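Local coordinates for protein 7beta-hydroxysteroid dehydrogenase (Collinsella aerofaciens ATCC 25986, PDB 5GT9) that catalyses the NADPH-dependent reduction of the 7-oxo group of 7-oxolithocholate to give the bile acid ursodeoxycholate, at residues Y90-H95 with I112-V117; L186-T191 with K209-P214; A137-S142 with E220-L225. All blocks are in the same frame, centred on the assembly; numbering follows the deposited sequence.

Interaction 1. Residues Y90-H95 with I112-V117; sequences YVACLH and INVNVV. With NAP (NADP nicotinamide-adenine-dinucleotide phosphate), chain D.
The carboxamide of Asn115 lies alongside the backbone of Leu94 and grips it twice. ND2 gives a nearly straight bond (174°) to Leu94 O at 3.1 Å, with the acceptor in the plane of the amide, while OD1 takes the amide hydrogen of Leu94 N at 3.2 Å, Leu94 N lying 15° out of the plane of the side-chain carbonyl. One water joins the same OD1 to Ala92 O. One residue earlier on the helix, Val114 packs with both methyls: CG1 sits against the Cys93-Leu94 peptide, and CG2 meets Leu94 CB at 3.8 Å, the two side chains crossing at about a right angle. Tyr90 comes from the strand end. With CG anti to the backbone N (chi1 -158°), its ring reaches the helix and OH makes a short bond, 2.5 Å, to a lone pair of Val114 O. An alanine in place of Asn115 would probably leave Leu94 N and O without their helix partners and let the chain around Leu94 shift against the helix. This loop carries NADP: Val91 O accepts from ribose O3D at 2.7 Å, Ala92 CB lies 3.6 Å from adenine C4A, and Cys93 CB touches the nicotinamide ribose. Chemically, an uncharged amide satisfies both backbone polar atoms of Leu94, and this part of the pocket wall is held to helix 105-133 by directional bonds, not charge.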
loop_
_atom_site.group_PDB
_atom_site.type_symbol
_atom_site.label_atom_id
_atom_site.label_comp_id
_atom_site.label_asym_id
_atom_site.label_seq_id
_atom_site.Cartn_x
_atom_site.Cartn_y
_atom_site.Cartn_z
ATOM N N TYR B 90 -7.312 -9.802 19.413
ATOM C CA TYR B 90 -6.342 -8.838 19.854
ATOM C C TYR B 90 -6.162 -7.784 18.772
ATOM O O TYR B 90 -5.621 -8.085 17.705
ATOM C CB TYR B 90 -5.023 -9.474 20.245
ATOM C CG TYR B 90 -4.210 -8.613 21.181
ATOM C CD1 TYR B 90 -4.549 -8.531 22.546
ATOM C CD2 TYR B 90 -3.164 -7.808 20.713
ATOM C CE1 TYR B 90 -3.858 -7.721 23.408
ATOM C CE2 TYR B 90 -2.456 -7.019 21.591
ATOM C CZ TYR B 90 -2.783 -6.999 22.936
ATOM O OH TYR B 90 -2.099 -6.174 23.831
ATOM N N VAL B 91 -6.643 -6.593 19.054
ATOM C CA VAL B 91 -6.742 -5.501 18.041
ATOM C C VAL B 91 -5.730 -4.373 18.332
ATOM O O VAL B 91 -5.233 -3.760 17.381
ATOM C CB VAL B 91 -8.170 -4.891 18.079
ATOM C CG1 VAL B 91 -8.322 -3.825 17.006
ATOM C CG2 VAL B 91 -9.191 -5.991 17.813
ATOM N N ALA B 92 -5.501 -4.051 19.610
ATOM C CA ALA B 92 -4.669 -2.886 20.016
ATOM C C ALA B 92 -3.231 -3.038 19.501
ATOM O O ALA B 92 -2.684 -4.111 19.447
ATOM C CB ALA B 92 -4.603 -2.735 21.530
ATOM N N CYS B 93 -2.628 -1.882 19.234
ATOM C CA CYS B 93 -1.192 -1.849 18.950
ATOM C C CYS B 93 -0.607 -0.578 19.552
ATOM O O CYS B 93 -1.321 0.369 19.852
ATOM C CB CYS B 93 -1.015 -1.924 17.425
ATOM S SG CYS B 93 -1.242 -0.358 16.584
ATOM N N LEU B 94 0.699 -0.554 19.689
ATOM C CA LEU B 94 1.422 0.663 20.055
ATOM C C LEU B 94 2.659 0.740 19.200
ATOM O O LEU B 94 3.396 -0.256 19.039
ATOM C CB LEU B 94 1.852 0.622 21.536
ATOM C CG LEU B 94 2.670 1.838 22.020
ATOM C CD1 LEU B 94 1.885 3.114 21.933
ATOM C CD2 LEU B 94 3.119 1.609 23.440
ATOM N N HIS B 95 2.892 1.917 18.639
ATOM C CA HIS B 95 4.195 2.151 18.031
ATOM C C HIS B 95 4.683 3.555 18.362
ATOM O O HIS B 95 4.008 4.279 19.124
ATOM C CB HIS B 95 4.130 1.829 16.550
ATOM C CG HIS B 95 3.065 2.575 15.789
ATOM N ND1 HIS B 95 3.121 3.929 15.568
ATOM C CD2 HIS B 95 1.890 2.158 15.254
ATOM C CE1 HIS B 95 2.046 4.310 14.892
ATOM N NE2 HIS B 95 1.285 3.246 14.689
ATOM N N ILE B 112 6.669 -3.589 23.999
ATOM C CA ILE B 112 6.751 -5.006 24.314
ATOM C C ILE B 112 5.461 -5.462 25.026
ATOM O O ILE B 112 4.908 -6.545 24.728
ATOM C CB ILE B 112 7.995 -5.319 25.227
ATOM C CG1 ILE B 112 9.232 -5.307 24.364
ATOM C CG2 ILE B 112 7.860 -6.699 25.885
ATOM C CD1 ILE B 112 10.519 -5.178 25.157
ATOM N N ASN B 113 4.959 -4.636 25.926
ATOM C CA ASN B 113 3.755 -5.008 26.632
ATOM C C ASN B 113 2.544 -5.058 25.758
ATOM O O ASN B 113 1.779 -6.061 25.810
ATOM C CB ASN B 113 3.564 -4.124 27.861
ATOM C CG ASN B 113 4.529 -4.463 28.989
ATOM O OD1 ASN B 113 5.044 -5.553 29.058
ATOM N ND2 ASN B 113 4.714 -3.520 29.915
ATOM N N VAL B 114 2.368 -4.057 24.877
ATOM C CA VAL B 114 1.131 -4.041 24.064
ATOM C C VAL B 114 1.169 -5.135 22.999
ATOM O O VAL B 114 0.229 -5.934 22.847
ATOM C CB VAL B 114 0.858 -2.683 23.361
ATOM C CG1 VAL B 114 -0.391 -2.735 22.523
ATOM C CG2 VAL B 114 0.710 -1.551 24.406
ATOM N N ASN B 115 2.279 -5.183 22.297
ATOM C CA ASN B 115 2.352 -6.029 21.096
ATOM C C ASN B 115 2.748 -7.482 21.326
ATOM O O ASN B 115 2.510 -8.319 20.440
ATOM C CB ASN B 115 3.249 -5.445 20.059
ATOM C CG ASN B 115 2.941 -3.996 19.722
ATOM O OD1 ASN B 115 1.776 -3.602 19.554
ATOM N ND2 ASN B 115 3.950 -3.216 19.593
ATOM N N VAL B 116 3.395 -7.786 22.467
ATOM C CA VAL B 116 3.928 -9.096 22.739
ATOM C C VAL B 116 3.343 -9.666 24.018
ATOM O O VAL B 116 2.757 -10.795 23.999
ATOM C CB VAL B 116 5.511 -9.124 22.788
ATOM C CG1 VAL B 116 6.056 -10.493 23.047
ATOM C CG2 VAL B 116 6.052 -8.653 21.455
ATOM N N VAL B 117 3.582 -9.003 25.149
ATOM C CA VAL B 117 3.312 -9.681 26.456
ATOM C C VAL B 117 1.809 -9.776 26.729
ATOM O O VAL B 117 1.316 -10.873 27.033
ATOM C CB VAL B 117 4.060 -9.029 27.614
ATOM C CG1 VAL B 117 3.683 -9.676 28.978
ATOM C CG2 VAL B 117 5.551 -9.146 27.351
HETATM P PA NAP D . -7.760 1.236 16.326
HETATM O O1A NAP D . -8.464 0.373 15.309
HETATM O O2A NAP D . -8.446 2.500 16.749
HETATM O O5B NAP D . -7.522 0.388 17.671
HETATM C C5B NAP D . -8.640 -0.018 18.431
HETATM C C4B NAP D . -8.534 0.462 19.875
HETATM O O4B NAP D . -7.588 -0.249 20.645
HETATM C C3B NAP D . -8.139 1.913 19.973
HETATM O O3B NAP D . -9.224 2.740 19.615
HETATM C C2B NAP D . -7.665 2.011 21.399
HETATM O O2B NAP D . -8.697 2.681 22.177
HETATM C C1B NAP D . -7.387 0.548 21.775
HETATM N N9A NAP D . -6.063 0.528 22.360
HETATM C C8A NAP D . -4.891 1.042 21.843
HETATM N N7A NAP D . -3.909 0.887 22.729
HETATM C C5A NAP D . -4.396 0.279 23.806
HETATM C C6A NAP D . -3.894 -0.084 25.090
HETATM N N6A NAP D . -2.561 0.079 25.427
HETATM N N1A NAP D . -4.742 -0.711 25.896
HETATM C C2A NAP D . -6.055 -0.926 25.610
HETATM N N3A NAP D . -6.583 -0.585 24.459
HETATM C C4A NAP D . -5.814 0.023 23.544
HETATM O O3 NAP D . -6.193 1.569 16.122
HETATM P PN NAP D . -5.197 1.293 14.901
HETATM O O1N NAP D . -3.900 2.047 15.226
HETATM O O2N NAP D . -5.978 1.559 13.632
HETATM O O5D NAP D . -4.803 -0.247 15.122
HETATM C C5D NAP D . -5.790 -1.279 15.042
HETATM C C4D NAP D . -5.077 -2.536 14.528
HETATM O O4D NAP D . -4.964 -2.458 13.099
HETATM C C3D NAP D . -3.677 -2.735 15.069
HETATM O O3D NAP D . -3.466 -4.088 15.424
HETATM C C2D NAP D . -2.777 -2.296 13.944
HETATM O O2D NAP D . -1.471 -2.857 13.965
HETATM C C1D NAP D . -3.607 -2.660 12.707
HETATM N N1N NAP D . -3.229 -1.805 11.560
HETATM C C2N NAP D . -3.885 -0.628 11.376
HETATM C C3N NAP D . -3.523 0.210 10.338
HETATM C C7N NAP D . -4.224 1.492 10.065
HETATM O O7N NAP D . -3.967 1.996 8.993
HETATM N N7N NAP D . -5.185 2.000 10.902
HETATM C C4N NAP D . -2.524 -0.199 9.468
HETATM C C5N NAP D . -1.920 -1.436 9.622
HETATM C C6N NAP D . -2.267 -2.213 10.734
HETATM P P2B NAP D . -8.340 3.331 23.647
HETATM O O1X NAP D . -9.680 3.789 24.236
HETATM O O2X NAP D . -7.692 2.365 24.510
HETATM O O3X NAP D . -7.521 4.568 23.298
HETATM O O HOH W 1 -0.356 -5.157 18.424
#

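Interaction 2. Residues L186-T191 with K209-P214; sequences LGTTLT and KIALTP. With NAP (NADP nicotinamide-adenine-dinucleotide phosphate), chain D.
Where Thr189 is bridged to Leu212, the nicotinamide ring of NADP lies alongside: Leu186 CB is over one face of the ring, and Gly187 O approaches the same face, near C4N. The carboxamide, standing off the ring at C3N, is read by backbone: Thr189 N gives a bond of 2.9 Å to O7N, and N7N returns a weak one to Thr189 O. Thr191, with OG1 in the crowded position between its N and carbonyl carbon (chi1 64°), donates that hydroxyl to the phosphate oxygen O2N at 2.7 Å. Residues 186-191 lead out of the end of strand 179-186 where classical short-chain dehydrogenases have their PG motif, here with leucine before the glycine, and 209-214 closes the excursion that, as in other short-chain dehydrogenases, probably contributes to the substrate-binding region. The two meet as a single beta bridge. Leu212 N bonds to Thr188 O, and Leu190 N bonds back to Leu212 O at 2.9 Å, while Thr189 CA adds a CH...O contact to that same oxygen. Outside the bridge, Ala211 CB fits between Thr188 CG2 and Leu190 CD2, 3.7 Å from the latter, and Leu190 CD1 reaches the Thr213 methyl. Thr189 CG2 lies over the pyrrolidine ring of Pro214, 3.8 Å from Pro214 N, and Leu190 O sits 3.4 Å from Pro214 CG. Thr189 OG1 turns back to Gly187 O at 2.7 Å. Thr213 OG1 caps Glu216 N at the start of helix 214-224, and Lys209 forms a salt bridge with Glu215 of the second subunit.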
loop_
_atom_site.group_PDB
_atom_site.type_symbol
_atom_site.label_atom_id
_atom_site.label_comp_id
_atom_site.label_asym_id
_atom_site.label_seq_id
_atom_site.Cartn_x
_atom_site.Cartn_y
_atom_site.Cartn_z
ATOM N N LEU B 186 -3.545 -6.191 8.318
ATOM C CA LEU B 186 -4.024 -4.969 7.715
ATOM C C LEU B 186 -2.924 -4.102 7.097
ATOM O O LEU B 186 -1.810 -4.051 7.570
ATOM C CB LEU B 186 -4.765 -4.143 8.794
ATOM C CG LEU B 186 -5.926 -4.829 9.505
ATOM C CD1 LEU B 186 -6.776 -3.820 10.273
ATOM C CD2 LEU B 186 -6.762 -5.727 8.678
ATOM N N GLY B 187 -3.305 -3.406 6.031
ATOM C CA GLY B 187 -2.600 -2.244 5.587
ATOM C C GLY B 187 -3.352 -1.024 6.042
ATOM O O GLY B 187 -4.138 -1.055 6.997
ATOM N N THR B 188 -3.141 0.065 5.310
ATOM C CA THR B 188 -3.828 1.316 5.637
ATOM C C THR B 188 -5.337 1.184 5.717
ATOM O O THR B 188 -6.006 0.832 4.751
ATOM C CB THR B 188 -3.452 2.388 4.569
ATOM O OG1 THR B 188 -2.040 2.397 4.459
ATOM C CG2 THR B 188 -3.878 3.754 5.027
ATOM N N THR B 189 -5.861 1.614 6.862
ATOM C CA THR B 189 -7.240 1.397 7.231
ATOM C C THR B 189 -7.765 2.672 7.903
ATOM O O THR B 189 -7.026 3.300 8.659
ATOM C CB THR B 189 -7.322 0.245 8.255
ATOM O OG1 THR B 189 -6.732 -0.912 7.658
ATOM C CG2 THR B 189 -8.775 -0.080 8.597
ATOM N N LEU B 190 -8.998 3.040 7.589
ATOM C CA LEU B 190 -9.574 4.332 8.063
ATOM C C LEU B 190 -9.946 4.285 9.545
ATOM O O LEU B 190 -11.101 4.060 9.879
ATOM C CB LEU B 190 -10.846 4.683 7.276
ATOM C CG LEU B 190 -10.711 4.882 5.762
ATOM C CD1 LEU B 190 -12.059 4.998 5.075
ATOM C CD2 LEU B 190 -9.854 6.099 5.459
ATOM N N THR B 191 -8.977 4.452 10.400
ATOM C CA THR B 191 -9.220 4.540 11.847
ATOM C C THR B 191 -8.720 5.946 12.243
ATOM O O THR B 191 -8.049 6.600 11.460
ATOM C CB THR B 191 -8.436 3.494 12.615
ATOM O OG1 THR B 191 -7.034 3.722 12.476
ATOM C CG2 THR B 191 -8.747 2.037 12.082
ATOM N N LYS B 209 -9.111 7.367 -0.307
ATOM C CA LYS B 209 -9.643 6.578 -1.405
ATOM C C LYS B 209 -8.929 5.261 -1.601
ATOM O O LYS B 209 -9.451 4.374 -2.240
ATOM C CB LYS B 209 -9.599 7.385 -2.708
ATOM C CG LYS B 209 -10.930 8.038 -3.017
ATOM C CD LYS B 209 -10.963 8.518 -4.459
ATOM C CE LYS B 209 -10.091 9.736 -4.634
ATOM N NZ LYS B 209 -10.321 10.246 -6.001
ATOM N N ILE B 210 -7.724 5.119 -1.088
ATOM C CA ILE B 210 -7.045 3.871 -1.250
ATOM C C ILE B 210 -6.960 3.064 0.051
ATOM O O ILE B 210 -6.431 1.957 0.044
ATOM C CB ILE B 210 -5.663 4.054 -1.924
ATOM C CG1 ILE B 210 -4.740 4.963 -1.110
ATOM C CG2 ILE B 210 -5.877 4.623 -3.330
ATOM C CD1 ILE B 210 -3.422 5.290 -1.819
ATOM N N ALA B 211 -7.480 3.616 1.145
ATOM C CA ALA B 211 -7.469 2.895 2.428
ATOM C C ALA B 211 -8.671 1.988 2.508
ATOM O O ALA B 211 -9.712 2.285 1.951
ATOM C CB ALA B 211 -7.486 3.879 3.600
ATOM N N LEU B 212 -8.584 0.924 3.308
ATOM C CA LEU B 212 -9.746 0.120 3.533
ATOM C C LEU B 212 -10.577 0.624 4.714
ATOM O O LEU B 212 -10.037 1.260 5.578
ATOM C CB LEU B 212 -9.326 -1.312 3.833
ATOM C CG LEU B 212 -8.437 -1.933 2.740
ATOM C CD1 LEU B 212 -8.230 -3.384 3.057
ATOM C CD2 LEU B 212 -9.062 -1.762 1.372
ATOM N N THR B 213 -11.879 0.336 4.751
ATOM C CA THR B 213 -12.663 0.647 5.927
ATOM C C THR B 213 -12.453 -0.457 6.956
ATOM O O THR B 213 -12.186 -1.616 6.565
ATOM C CB THR B 213 -14.167 0.753 5.644
ATOM O OG1 THR B 213 -14.694 -0.526 5.233
ATOM C CG2 THR B 213 -14.384 1.829 4.561
ATOM N N PRO B 214 -12.598 -0.107 8.245
ATOM C CA PRO B 214 -12.485 -1.178 9.260
ATOM C C PRO B 214 -13.513 -2.271 9.001
ATOM O O PRO B 214 -13.222 -3.491 9.172
ATOM C CB PRO B 214 -12.704 -0.429 10.590
ATOM C CG PRO B 214 -12.294 0.962 10.348
ATOM C CD PRO B 214 -12.602 1.222 8.872
HETATM P PA NAP D . -7.760 1.236 16.326
HETATM O O1A NAP D . -8.464 0.373 15.309
HETATM O O2A NAP D . -8.446 2.500 16.749
HETATM O O5B NAP D . -7.522 0.388 17.671
HETATM C C5B NAP D . -8.640 -0.018 18.431
HETATM C C4B NAP D . -8.534 0.462 19.875
HETATM O O4B NAP D . -7.588 -0.249 20.645
HETATM C C3B NAP D . -8.139 1.913 19.973
HETATM O O3B NAP D . -9.224 2.740 19.615
HETATM C C2B NAP D . -7.665 2.011 21.399
HETATM O O2B NAP D . -8.697 2.681 22.177
HETATM C C1B NAP D . -7.387 0.548 21.775
HETATM N N9A NAP D . -6.063 0.528 22.360
HETATM C C8A NAP D . -4.891 1.042 21.843
HETATM N N7A NAP D . -3.909 0.887 22.729
HETATM C C5A NAP D . -4.396 0.279 23.806
HETATM C C6A NAP D . -3.894 -0.084 25.090
HETATM N N6A NAP D . -2.561 0.079 25.427
HETATM N N1A NAP D . -4.742 -0.711 25.896
HETATM C C2A NAP D . -6.055 -0.926 25.610
HETATM N N3A NAP D . -6.583 -0.585 24.459
HETATM C C4A NAP D . -5.814 0.023 23.544
HETATM O O3 NAP D . -6.193 1.569 16.122
HETATM P PN NAP D . -5.197 1.293 14.901
HETATM O O1N NAP D . -3.900 2.047 15.226
HETATM O O2N NAP D . -5.978 1.559 13.632
HETATM O O5D NAP D . -4.803 -0.247 15.122
HETATM C C5D NAP D . -5.790 -1.279 15.042
HETATM C C4D NAP D . -5.077 -2.536 14.528
HETATM O O4D NAP D . -4.964 -2.458 13.099
HETATM C C3D NAP D . -3.677 -2.735 15.069
HETATM O O3D NAP D . -3.466 -4.088 15.424
HETATM C C2D NAP D . -2.777 -2.296 13.944
HETATM O O2D NAP D . -1.471 -2.857 13.965
HETATM C C1D NAP D . -3.607 -2.660 12.707
HETATM N N1N NAP D . -3.229 -1.805 11.560
HETATM C C2N NAP D . -3.885 -0.628 11.376
HETATM C C3N NAP D . -3.523 0.210 10.338
HETATM C C7N NAP D . -4.224 1.492 10.065
HETATM O O7N NAP D . -3.967 1.996 8.993
HETATM N N7N NAP D . -5.185 2.000 10.902
HETATM C C4N NAP D . -2.524 -0.199 9.468
HETATM C C5N NAP D . -1.920 -1.436 9.622
HETATM C C6N NAP D . -2.267 -2.213 10.734
HETATM P P2B NAP D . -8.340 3.331 23.647
HETATM O O1X NAP D . -9.680 3.789 24.236
HETATM O O2X NAP D . -7.692 2.365 24.510
HETATM O O3X NAP D . -7.521 4.568 23.298
#

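Interaction 3. Residues A137-S142 with E220-L225; sequences AVINVS and EAFEKL. With NAP (NADP nicotinamide-adenine-dinucleotide phosphate), chain D.
Ile139 and Phe222 make the one aromatic contact between strand and helix, a CH-pi interaction. The methyl CD1 stands almost over the middle of the ring, 3.7 Å from its centroid and 11° off the normal, so the tip of the isoleucine meets the phenyl face squarely. Having CG1 anti to the carbonyl carbon (chi1 -59°) and the chain extended beyond it carries CD1 out to that point. Outside the pair, the Phe222 ring also meets Phe87 of strand 85-90.

The remaining contacts across the interface are aliphatic. The other branch of Ile139 is used as well: CG2 touches the CB of Ala221 at 4.0 Å. Leu225 splits its two methyls, CD1 resting 3.9 Å from Ile139 CG1 and CD2 at 3.9 Å from Ala137 CB. Ile139 is thus met by Ala221, Phe222 and Leu225 together.

Polar bonding stays within the helix segment or runs to other parts of the chain. Lys224 NZ forms a salt bridge with Glu220 OE2 at 2.7 Å, and the same carboxylate oxygen also pairs with Lys238. Asn140, on the other side of the strand from Ile139, takes Tyr90 N on OD1 and bonds Thr167 OG1 through ND2.

Alternate residues of the strand thus serve two layers: Ala137 and Ile139 face helix 214-224, and Ile139 also touches Phe24 of helix 19-30, whereas Val138 and Asn140 touch helix 105-133. This is the alpha/beta/alpha sandwich of the Rossmann fold, with a central parallel strand packed between helical layers on its two faces.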
loop_
_atom_site.group_PDB
_atom_site.type_symbol
_atom_site.label_atom_id
_atom_site.label_comp_id
_atom_site.label_asym_id
_atom_site.label_seq_id
_atom_site.Cartn_x
_atom_site.Cartn_y
_atom_site.Cartn_z
ATOM N N ALA B 137 -13.256 -19.188 18.847
ATOM C CA ALA B 137 -12.571 -18.581 17.751
ATOM C C ALA B 137 -11.663 -17.406 18.164
ATOM O O ALA B 137 -11.948 -16.727 19.099
ATOM C CB ALA B 137 -13.589 -18.122 16.730
ATOM N N VAL B 138 -10.530 -17.283 17.485
ATOM C CA VAL B 138 -9.637 -16.183 17.643
ATOM C C VAL B 138 -9.293 -15.559 16.284
ATOM O O VAL B 138 -8.914 -16.271 15.389
ATOM C CB VAL B 138 -8.360 -16.605 18.346
ATOM C CG1 VAL B 138 -7.491 -15.389 18.560
ATOM C CG2 VAL B 138 -8.630 -17.284 19.690
ATOM N N ILE B 139 -9.420 -14.236 16.152
ATOM C CA ILE B 139 -8.897 -13.517 14.985
ATOM C C ILE B 139 -8.033 -12.368 15.570
ATOM O O ILE B 139 -8.552 -11.458 16.227
ATOM C CB ILE B 139 -9.961 -12.892 14.090
ATOM C CG1 ILE B 139 -10.925 -13.932 13.557
ATOM C CG2 ILE B 139 -9.323 -12.089 12.965
ATOM C CD1 ILE B 139 -12.157 -13.404 12.863
ATOM N N ASN B 140 -6.732 -12.517 15.415
ATOM C CA ASN B 140 -5.783 -11.456 15.816
ATOM C C ASN B 140 -5.451 -10.562 14.651
ATOM O O ASN B 140 -5.454 -11.038 13.518
ATOM C CB ASN B 140 -4.526 -12.122 16.433
ATOM C CG ASN B 140 -4.857 -12.831 17.754
ATOM O OD1 ASN B 140 -5.707 -12.350 18.539
ATOM N ND2 ASN B 140 -4.243 -13.975 18.002
ATOM N N VAL B 141 -5.078 -9.324 14.936
ATOM C CA VAL B 141 -4.816 -8.324 13.921
ATOM C C VAL B 141 -3.296 -8.126 13.806
ATOM O O VAL B 141 -2.622 -7.841 14.808
ATOM C CB VAL B 141 -5.472 -7.027 14.229
ATOM C CG1 VAL B 141 -5.209 -6.065 13.080
ATOM C CG2 VAL B 141 -6.997 -7.230 14.351
ATOM N N SER B 142 -2.759 -8.271 12.616
ATOM C CA SER B 142 -1.356 -7.928 12.373
ATOM C C SER B 142 -1.337 -6.729 11.369
ATOM O O SER B 142 -2.359 -6.143 11.032
ATOM C CB SER B 142 -0.562 -9.099 11.874
ATOM O OG SER B 142 0.858 -8.807 11.867
ATOM N N GLU B 220 -14.001 -9.437 5.890
ATOM C CA GLU B 220 -13.130 -10.414 5.199
ATOM C C GLU B 220 -12.594 -11.446 6.196
ATOM O O GLU B 220 -12.638 -12.638 5.948
ATOM C CB GLU B 220 -12.025 -9.759 4.425
ATOM C CG GLU B 220 -11.194 -10.800 3.702
ATOM C CD GLU B 220 -10.143 -10.267 2.758
ATOM O OE1 GLU B 220 -9.914 -9.035 2.674
ATOM O OE2 GLU B 220 -9.520 -11.147 2.094
ATOM N N ALA B 221 -12.166 -10.977 7.353
ATOM C CA ALA B 221 -11.662 -11.869 8.359
ATOM C C ALA B 221 -12.724 -12.916 8.722
ATOM O O ALA B 221 -12.432 -14.092 8.785
ATOM C CB ALA B 221 -11.202 -11.127 9.581
ATOM N N PHE B 222 -13.951 -12.514 8.971
ATOM C CA PHE B 222 -14.940 -13.542 9.319
ATOM C C PHE B 222 -15.330 -14.455 8.169
ATOM O O PHE B 222 -15.691 -15.585 8.412
ATOM C CB PHE B 222 -16.165 -12.929 9.996
ATOM C CG PHE B 222 -15.910 -12.589 11.423
ATOM C CD1 PHE B 222 -16.013 -13.555 12.398
ATOM C CD2 PHE B 222 -15.588 -11.308 11.812
ATOM C CE1 PHE B 222 -15.735 -13.266 13.728
ATOM C CE2 PHE B 222 -15.397 -10.985 13.143
ATOM C CZ PHE B 222 -15.448 -11.960 14.107
ATOM N N GLU B 223 -15.327 -13.952 6.953
ATOM C CA GLU B 223 -15.584 -14.758 5.790
ATOM C C GLU B 223 -14.662 -15.914 5.714
ATOM O O GLU B 223 -15.071 -17.003 5.293
ATOM C CB GLU B 223 -15.442 -13.942 4.491
ATOM C CG GLU B 223 -16.577 -12.990 4.207
ATOM C CD GLU B 223 -16.255 -12.043 3.048
ATOM O OE1 GLU B 223 -15.426 -12.437 2.176
ATOM O OE2 GLU B 223 -16.816 -10.912 3.036
ATOM N N LYS B 224 -13.390 -15.713 6.112
ATOM C CA LYS B 224 -12.330 -16.689 5.904
ATOM C C LYS B 224 -11.994 -17.528 7.130
ATOM O O LYS B 224 -11.207 -18.440 7.006
ATOM C CB LYS B 224 -11.095 -15.962 5.356
ATOM C CG LYS B 224 -11.411 -15.405 3.987
ATOM C CD LYS B 224 -10.324 -14.750 3.227
ATOM C CE LYS B 224 -10.839 -14.393 1.810
ATOM N NZ LYS B 224 -9.794 -13.627 1.103
ATOM N N LEU B 225 -12.654 -17.220 8.245
ATOM C CA LEU B 225 -12.441 -17.871 9.552
ATOM C C LEU B 225 -12.682 -19.368 9.403
ATOM O O LEU B 225 -13.759 -19.797 8.916
ATOM C CB LEU B 225 -13.369 -17.302 10.601
ATOM C CG LEU B 225 -13.212 -17.861 12.011
ATOM C CD1 LEU B 225 -11.781 -17.617 12.491
ATOM C CD2 LEU B 225 -14.175 -17.282 12.992
HETATM P PA NAP D . -7.760 1.236 16.326
HETATM O O1A NAP D . -8.464 0.373 15.309
HETATM O O2A NAP D . -8.446 2.500 16.749
HETATM O O5B NAP D . -7.522 0.388 17.671
HETATM C C5B NAP D . -8.640 -0.018 18.431
HETATM C C4B NAP D . -8.534 0.462 19.875
HETATM O O4B NAP D . -7.588 -0.249 20.645
HETATM C C3B NAP D . -8.139 1.913 19.973
HETATM O O3B NAP D . -9.224 2.740 19.615
HETATM C C2B NAP D . -7.665 2.011 21.399
HETATM O O2B NAP D . -8.697 2.681 22.177
HETATM C C1B NAP D . -7.387 0.548 21.775
HETATM N N9A NAP D . -6.063 0.528 22.360
HETATM C C8A NAP D . -4.891 1.042 21.843
HETATM N N7A NAP D . -3.909 0.887 22.729
HETATM C C5A NAP D . -4.396 0.279 23.806
HETATM C C6A NAP D . -3.894 -0.084 25.090
HETATM N N6A NAP D . -2.561 0.079 25.427
HETATM N N1A NAP D . -4.742 -0.711 25.896
HETATM C C2A NAP D . -6.055 -0.926 25.610
HETATM N N3A NAP D . -6.583 -0.585 24.459
HETATM C C4A NAP D . -5.814 0.023 23.544
HETATM O O3 NAP D . -6.193 1.569 16.122
HETATM P PN NAP D . -5.197 1.293 14.901
HETATM O O1N NAP D . -3.900 2.047 15.226
HETATM O O2N NAP D . -5.978 1.559 13.632
HETATM O O5D NAP D . -4.803 -0.247 15.122
HETATM C C5D NAP D . -5.790 -1.279 15.042
HETATM C C4D NAP D . -5.077 -2.536 14.528
HETATM O O4D NAP D . -4.964 -2.458 13.099
HETATM C C3D NAP D . -3.677 -2.735 15.069
HETATM O O3D NAP D . -3.466 -4.088 15.424
HETATM C C2D NAP D . -2.777 -2.296 13.944
HETATM O O2D NAP D . -1.471 -2.857 13.965
HETATM C C1D NAP D . -3.607 -2.660 12.707
HETATM N N1N NAP D . -3.229 -1.805 11.560
HETATM C C2N NAP D . -3.885 -0.628 11.376
HETATM C C3N NAP D . -3.523 0.210 10.338
HETATM C C7N NAP D . -4.224 1.492 10.065
HETATM O O7N NAP D . -3.967 1.996 8.993
HETATM N N7N NAP D . -5.185 2.000 10.902
HETATM C C4N NAP D . -2.524 -0.199 9.468
HETATM C C5N NAP D . -1.920 -1.436 9.622
HETATM C C6N NAP D . -2.267 -2.213 10.734
HETATM P P2B NAP D . -8.340 3.331 23.647
HETATM O O1X NAP D . -9.680 3.789 24.236
HETATM O O2X NAP D . -7.692 2.365 24.510
HETATM O O3X NAP D . -7.521 4.568 23.298
#

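How the interactions relate
All three contacts touch the same NADP. Interaction 3 links the other two: its strand 136-143 is joined to interaction 1 by a probable hydrogen bond from Val141 N to Tyr90 O (3.1 Å) and to interaction 2 by a probable hydrogen bond from Leu186 N to Ser142 O (3.0 Å). Neighbouring strands thus deliver the two loops to the cofactor. Interactions 1 and 2 do not touch, their nearest atoms being about 7 Å apart and their centres about 19 Å; NADP bridges them, its adenine and nicotinamide ribose beside 90-95, its nicotinamide and a phosphate oxygen beside 186-191. Val141 CG1 packs on both Leu186 and the nicotinamide ribose, while Cys93 lies near Lys160, which probably lowers the pKa of Tyr156, the probable proton acceptor.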